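Side-chain contacts in beta-Lactamase/D-Alanine Carboxypeptidase (Pseudomonas syringae pv. tomato, PDB 5EVI), which probably hydrolyses beta-lactam antibiotics to substituted beta-amino acids, as a class C beta-lactamase that would confer antibiotic resistance: residues 76-81 against 85-90; 239-244 against 254-259. One frame throughout, in Å; residues are numbered along the deposited sequence.

How the contacts relate
Of the helices involved, 70-83 comes first, and contact 1 closes at once, its segments separated by three residues that carry the chain off the end of the helix: residues 85-90 double back along the residues just passed. Far later, contact 2 closes the loop between helices 232-243 and 250-258, laying 239-244 against 254-259. The contacts follow in series, neither nested nor crossed, yet they meet in space, with centres about 14 Å apart. Helix 70-83 is the bridge: Thr79 OG1 is hydrogen-bonded to Ala255 O at 2.7 Å, and Thr259 CG2 packs beside the same hydroxyl. One helix is joined to its own exit loop and to helix 250-258, which in turn packs on helix 232-243.

Contact 1: residues 76-81 against 85-90; sequences TLATWA and GRLSLT
A Schellman motif ends helix 70-83, the helix whose start carries a Ser-x-x-Lys pattern as in serine beta-lactamases, and the chain beyond it folds back on the last turns. Gly85 is the C-prime residue; its positive phi of 68° is a conformation easily taken by glycine. Arg86 N then gives its hydrogen to Ala81 O at 2.8 Å with an N-H...O angle of 154°, approaching tilted from the carbonyl plane. The bond occupies a carbonyl at the helix end. Arg86 also lays its aliphatic base over that oxygen, with CB at 3.3 Å from Ala81 O, before the chain bends at chi2 and chi3 and carries the guanidinium away from the helix, which suits a charged residue at the exposed margin.

Leu87 and Leu89 turn inward, whereas the intervening Ser88 turns its side chain from the helix, and its carbonyl oxygen accepts a hydrogen bond from Tyr96 OH. Small residues on the helix make room for this return. Ala81 CB meets Leu87 CB at 3.7 Å, backbone close to backbone. Leu87 holds CG anti to its own N (chi1 -153°), and its CD1 methyl reaches back one helical turn, touching Ala78 O at 3.7 Å and Ala78 CB. Ala78 is also touched by Leu162 and Ala166 of helix 156-169.

Leu89 meets the helix nearer its N-terminal side, at Ala78 and Thr79. Thr79 uses its two branches for different tasks: while OG1 is hydrogen-bonded to Ala255 O, the methyl serves the exit loop. CG2 of Thr79 meets CD1 of Leu89 at 4.1 Å, and Leu89 CD2 sits 4.4 Å from Ala78 CB.

Contact 2: residues 239-244 against 254-259; sequences VEANIG and RALSDT
Leu256 of helix 250-258 faces helix 232-243, its partner across a short connection, and spreads its two methyls over Ala241, CD2 at 3.7 Å and CD1 at 3.8 Å from Ala241 CB. CD1 also rests against the backbone, 3.6 Å from Ala241 O. Having only a CB, alanine lets the leucine fork come up to the helix backbone. Gly244, C-prime residue of a Schellman motif, ends the first helix.

Beside this apolar patch, Asn242 and Thr259 present their side chains to each other at about a right angle, with Trp275 touching both and Phe331 of strand 326-332 against Asn242. The Asn242 CG lies beside the backbone N (chi1 -78°); ND2 gives a hydrogen bond to Phe238 O one turn back, leaving OD1 to face the partner. That oxygen stands 4.0 Å from Thr259 OG1, too far for a direct bond, and one water spans the interval, donating to Asn242 OD1 and to Thr259 OG1, each at 2.9 Å. Thr259 OG1 donates to Leu256 O at 2.9 Å, standing 31° from the carbonyl plane.

Asn242 OD1 and Leu256 O are both acceptors and form no bond. Each has a donor: Arg260 NH1 and the water supply OD1, and Thr259 supplies the carbonyl. These buried oxygens are therefore satisfied, and the helices are joined by methyl packing and a water bridge, with no direct hydrogen bond between the segments.

Contact 1: residues 76-81 against 85-90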
loop_
_atom_site.group_PDB
_atom_site.type_symbol
_atom_site.label_atom_id
_atom_site.label_comp_id
_atom_site.label_asym_id
_atom_site.label_seq_id
_atom_site.Cartn_x
_atom_site.Cartn_y
_atom_site.Cartn_z
ATOM N N THR D 76 8.173 -3.140 2.162
ATOM C CA THR D 76 9.502 -2.770 1.693
ATOM C C THR D 76 10.484 -2.651 2.868
ATOM O O THR D 76 11.612 -3.145 2.781
ATOM C CB THR D 76 9.462 -1.506 0.838
ATOM O OG1 THR D 76 8.377 -1.613 -0.108
ATOM C CG2 THR D 76 10.799 -1.326 0.116
ATOM N N LEU D 77 10.034 -2.093 3.994
ATOM C CA LEU D 77 10.895 -2.001 5.198
ATOM C C LEU D 77 11.344 -3.396 5.630
ATOM O O LEU D 77 12.532 -3.631 5.847
ATOM C CB LEU D 77 10.162 -1.313 6.352
ATOM C CG LEU D 77 11.018 -0.808 7.518
ATOM C CD1 LEU D 77 11.672 0.519 7.146
ATOM C CD2 LEU D 77 10.175 -0.656 8.780
ATOM N N ALA D 78 10.398 -4.328 5.727
ATOM C CA ALA D 78 10.728 -5.717 6.103
ATOM C C ALA D 78 11.666 -6.418 5.094
ATOM O O ALA D 78 12.626 -7.099 5.497
ATOM C CB ALA D 78 9.459 -6.518 6.293
ATOM N N THR D 79 11.417 -6.244 3.792
ATOM C CA THR D 79 12.298 -6.859 2.783
ATOM C C THR D 79 13.652 -6.144 2.662
ATOM O O THR D 79 14.614 -6.733 2.174
ATOM C CB THR D 79 11.660 -6.935 1.380
ATOM O OG1 THR D 79 11.427 -5.617 0.881
ATOM C CG2 THR D 79 10.361 -7.751 1.411
ATOM N N TRP D 80 13.721 -4.882 3.088
ATOM C CA TRP D 80 14.998 -4.166 3.160
ATOM C C TRP D 80 15.813 -4.716 4.340
ATOM O O TRP D 80 17.019 -4.899 4.219
ATOM C CB TRP D 80 14.767 -2.660 3.286
ATOM C CG TRP D 80 15.960 -1.768 3.018
ATOM C CD1 TRP D 80 16.962 -1.971 2.115
ATOM C CD2 TRP D 80 16.225 -0.505 3.633
ATOM N NE1 TRP D 80 17.849 -0.916 2.143
ATOM C CE2 TRP D 80 17.415 0.000 3.064
ATOM C CE3 TRP D 80 15.570 0.251 4.613
ATOM C CZ2 TRP D 80 17.973 1.222 3.458
ATOM C CZ3 TRP D 80 16.114 1.460 4.999
ATOM C CH2 TRP D 80 17.302 1.939 4.426
ATOM N N ALA D 81 15.152 -5.001 5.463
ATOM C CA ALA D 81 15.805 -5.703 6.581
ATOM C C ALA D 81 16.356 -7.070 6.143
ATOM O O ALA D 81 17.491 -7.419 6.484
ATOM C CB ALA D 81 14.850 -5.860 7.757
ATOM N N GLY D 85 20.435 -8.836 5.698
ATOM C CA GLY D 85 20.681 -9.967 6.589
ATOM C C GLY D 85 20.097 -9.852 7.989
ATOM O O GLY D 85 20.515 -10.586 8.883
ATOM N N ARG D 86 19.125 -8.954 8.179
ATOM C CA ARG D 86 18.564 -8.663 9.504
ATOM C C ARG D 86 17.254 -9.407 9.797
ATOM O O ARG D 86 16.844 -9.482 10.957
ATOM C CB ARG D 86 18.328 -7.153 9.675
ATOM C CG ARG D 86 19.454 -6.240 9.198
ATOM C CD ARG D 86 20.797 -6.536 9.853
ATOM N NE ARG D 86 20.798 -6.262 11.290
ATOM C CZ ARG D 86 20.891 -5.052 11.855
ATOM N NH1 ARG D 86 20.887 -4.949 13.182
ATOM N NH2 ARG D 86 20.983 -3.941 11.120
ATOM N N LEU D 87 16.600 -9.947 8.766
ATOM C CA LEU D 87 15.246 -10.487 8.909
ATOM C C LEU D 87 14.938 -11.540 7.831
ATOM O O LEU D 87 14.472 -11.204 6.744
ATOM C CB LEU D 87 14.232 -9.324 8.849
ATOM C CG LEU D 87 12.867 -9.407 9.548
ATOM C CD1 LEU D 87 11.905 -8.422 8.891
ATOM C CD2 LEU D 87 12.262 -10.801 9.555
ATOM N N SER D 88 15.192 -12.813 8.133
ATOM C CA SER D 88 14.797 -13.909 7.237
ATOM C C SER D 88 13.295 -14.168 7.414
ATOM O O SER D 88 12.867 -14.701 8.443
ATOM C CB SER D 88 15.609 -15.183 7.509
ATOM O OG SER D 88 15.391 -16.155 6.498
ATOM N N LEU D 89 12.506 -13.775 6.413
ATOM C CA LEU D 89 11.040 -13.864 6.477
ATOM C C LEU D 89 10.494 -15.297 6.614
ATOM O O LEU D 89 9.391 -15.485 7.130
ATOM C CB LEU D 89 10.397 -13.172 5.259
ATOM C CG LEU D 89 10.575 -11.650 5.134
ATOM C CD1 LEU D 89 10.112 -11.155 3.771
ATOM C CD2 LEU D 89 9.833 -10.907 6.233
ATOM N N THR D 90 11.262 -16.294 6.166
ATOM C CA THR D 90 10.873 -17.705 6.312
ATOM C C THR D 90 11.012 -18.250 7.746
ATOM O O THR D 90 10.403 -19.269 8.064
ATOM C CB THR D 90 11.656 -18.621 5.345
ATOM O OG1 THR D 90 13.062 -18.501 5.586
ATOM C CG2 THR D 90 11.356 -18.249 3.910
#

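Contact 2: residues 239-244 against 254-259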
loop_
_atom_site.group_PDB
_atom_site.type_symbol
_atom_site.label_atom_id
_atom_site.label_comp_id
_atom_site.label_asym_id
_atom_site.label_seq_id
_atom_site.Cartn_x
_atom_site.Cartn_y
_atom_site.Cartn_z
ATOM N N VAL D 239 6.617 4.242 -7.261
ATOM C CA VAL D 239 6.159 3.377 -8.364
ATOM C C VAL D 239 7.300 3.135 -9.370
ATOM O O VAL D 239 7.501 2.010 -9.837
ATOM C CB VAL D 239 4.908 3.961 -9.071
ATOM C CG1 VAL D 239 4.571 3.192 -10.349
ATOM C CG2 VAL D 239 3.715 3.949 -8.130
ATOM N N GLU D 240 8.042 4.191 -9.697
ATOM C CA GLU D 240 9.223 4.062 -10.556
ATOM C C GLU D 240 10.346 3.218 -9.927
ATOM O O GLU D 240 11.049 2.499 -10.643
ATOM C CB GLU D 240 9.735 5.434 -10.990
ATOM C CG GLU D 240 8.856 6.049 -12.064
ATOM C CD GLU D 240 9.247 7.466 -12.423
ATOM O OE1 GLU D 240 10.442 7.827 -12.311
ATOM O OE2 GLU D 240 8.347 8.225 -12.830
ATOM N N ALA D 241 10.493 3.293 -8.603
ATOM C CA ALA D 241 11.391 2.391 -7.867
ATOM C C ALA D 241 10.992 0.923 -8.062
ATOM O O ALA D 241 11.853 0.073 -8.280
ATOM C CB ALA D 241 11.425 2.740 -6.381
ATOM N N ASN D 242 9.688 0.646 -7.998
ATOM C CA ASN D 242 9.160 -0.708 -8.252
ATOM C C ASN D 242 9.209 -1.152 -9.721
ATOM O O ASN D 242 9.356 -2.344 -10.002
ATOM C CB ASN D 242 7.737 -0.840 -7.704
ATOM C CG ASN D 242 7.723 -1.026 -6.205
ATOM O OD1 ASN D 242 8.022 -2.114 -5.718
ATOM N ND2 ASN D 242 7.404 0.033 -5.465
ATOM N N ILE D 243 9.069 -0.205 -10.646
ATOM C CA ILE D 243 9.270 -0.478 -12.073
ATOM C C ILE D 243 10.720 -0.910 -12.329
ATOM O O ILE D 243 10.958 -1.829 -13.111
ATOM C CB ILE D 243 8.890 0.749 -12.942
ATOM C CG1 ILE D 243 7.371 0.955 -12.923
ATOM C CG2 ILE D 243 9.353 0.583 -14.387
ATOM C CD1 ILE D 243 6.937 2.382 -13.179
ATOM N N GLY D 244 11.667 -0.245 -11.659
ATOM C CA GLY D 244 13.102 -0.529 -11.776
ATOM C C GLY D 244 13.866 0.540 -12.538
ATOM O O GLY D 244 14.631 0.221 -13.452
ATOM N N ARG D 254 17.054 -5.079 -4.294
ATOM C CA ARG D 254 16.473 -6.362 -3.882
ATOM C C ARG D 254 15.202 -6.187 -3.041
ATOM O O ARG D 254 14.239 -6.939 -3.231
ATOM C CB ARG D 254 17.495 -7.171 -3.102
ATOM C CG ARG D 254 16.991 -8.531 -2.723
ATOM C CD ARG D 254 17.766 -9.148 -1.592
ATOM N NE ARG D 254 17.025 -10.268 -1.025
ATOM C CZ ARG D 254 17.532 -11.145 -0.171
ATOM N NH1 ARG D 254 16.762 -12.121 0.273
ATOM N NH2 ARG D 254 18.805 -11.073 0.219
ATOM N N ALA D 255 15.232 -5.224 -2.109
ATOM C CA ALA D 255 14.069 -4.897 -1.243
ATOM C C ALA D 255 12.833 -4.559 -2.031
ATOM O O ALA D 255 11.763 -5.083 -1.741
ATOM C CB ALA D 255 14.387 -3.762 -0.277
ATOM N N LEU D 256 12.953 -3.675 -3.017
ATOM C CA LEU D 256 11.791 -3.329 -3.842
ATOM C C LEU D 256 11.254 -4.551 -4.607
ATOM O O LEU D 256 10.051 -4.755 -4.663
ATOM C CB LEU D 256 12.134 -2.210 -4.832
ATOM C CG LEU D 256 12.566 -0.870 -4.213
ATOM C CD1 LEU D 256 13.532 -0.139 -5.143
ATOM C CD2 LEU D 256 11.379 0.004 -3.847
ATOM N N SER D 257 12.156 -5.350 -5.184
ATOM C CA SER D 257 11.778 -6.493 -6.021
ATOM C C SER D 257 11.114 -7.610 -5.201
ATOM O O SER D 257 10.098 -8.201 -5.624
ATOM C CB SER D 257 13.020 -7.029 -6.738
ATOM O OG SER D 257 12.684 -8.089 -7.599
ATOM N N ASP D 258 11.668 -7.885 -4.016
ATOM C CA ASP D 258 11.159 -9.000 -3.176
ATOM C C ASP D 258 9.730 -8.793 -2.634
ATOM O O ASP D 258 9.013 -9.778 -2.381
ATOM C CB ASP D 258 12.131 -9.349 -2.027
ATOM C CG ASP D 258 13.485 -9.906 -2.529
ATOM O OD1 ASP D 258 13.596 -10.182 -3.751
ATOM O OD2 ASP D 258 14.438 -10.059 -1.706
ATOM N N THR D 259 9.292 -7.543 -2.478
ATOM C CA THR D 259 7.891 -7.280 -2.122
ATOM C C THR D 259 6.906 -7.728 -3.216
ATOM O O THR D 259 5.787 -8.032 -2.886
ATOM C CB THR D 259 7.592 -5.808 -1.748
ATOM O OG1 THR D 259 7.810 -4.953 -2.884
ATOM C CG2 THR D 259 8.453 -5.342 -0.551
HETATM O O HOH W 1 7.725 -2.086 -2.860
#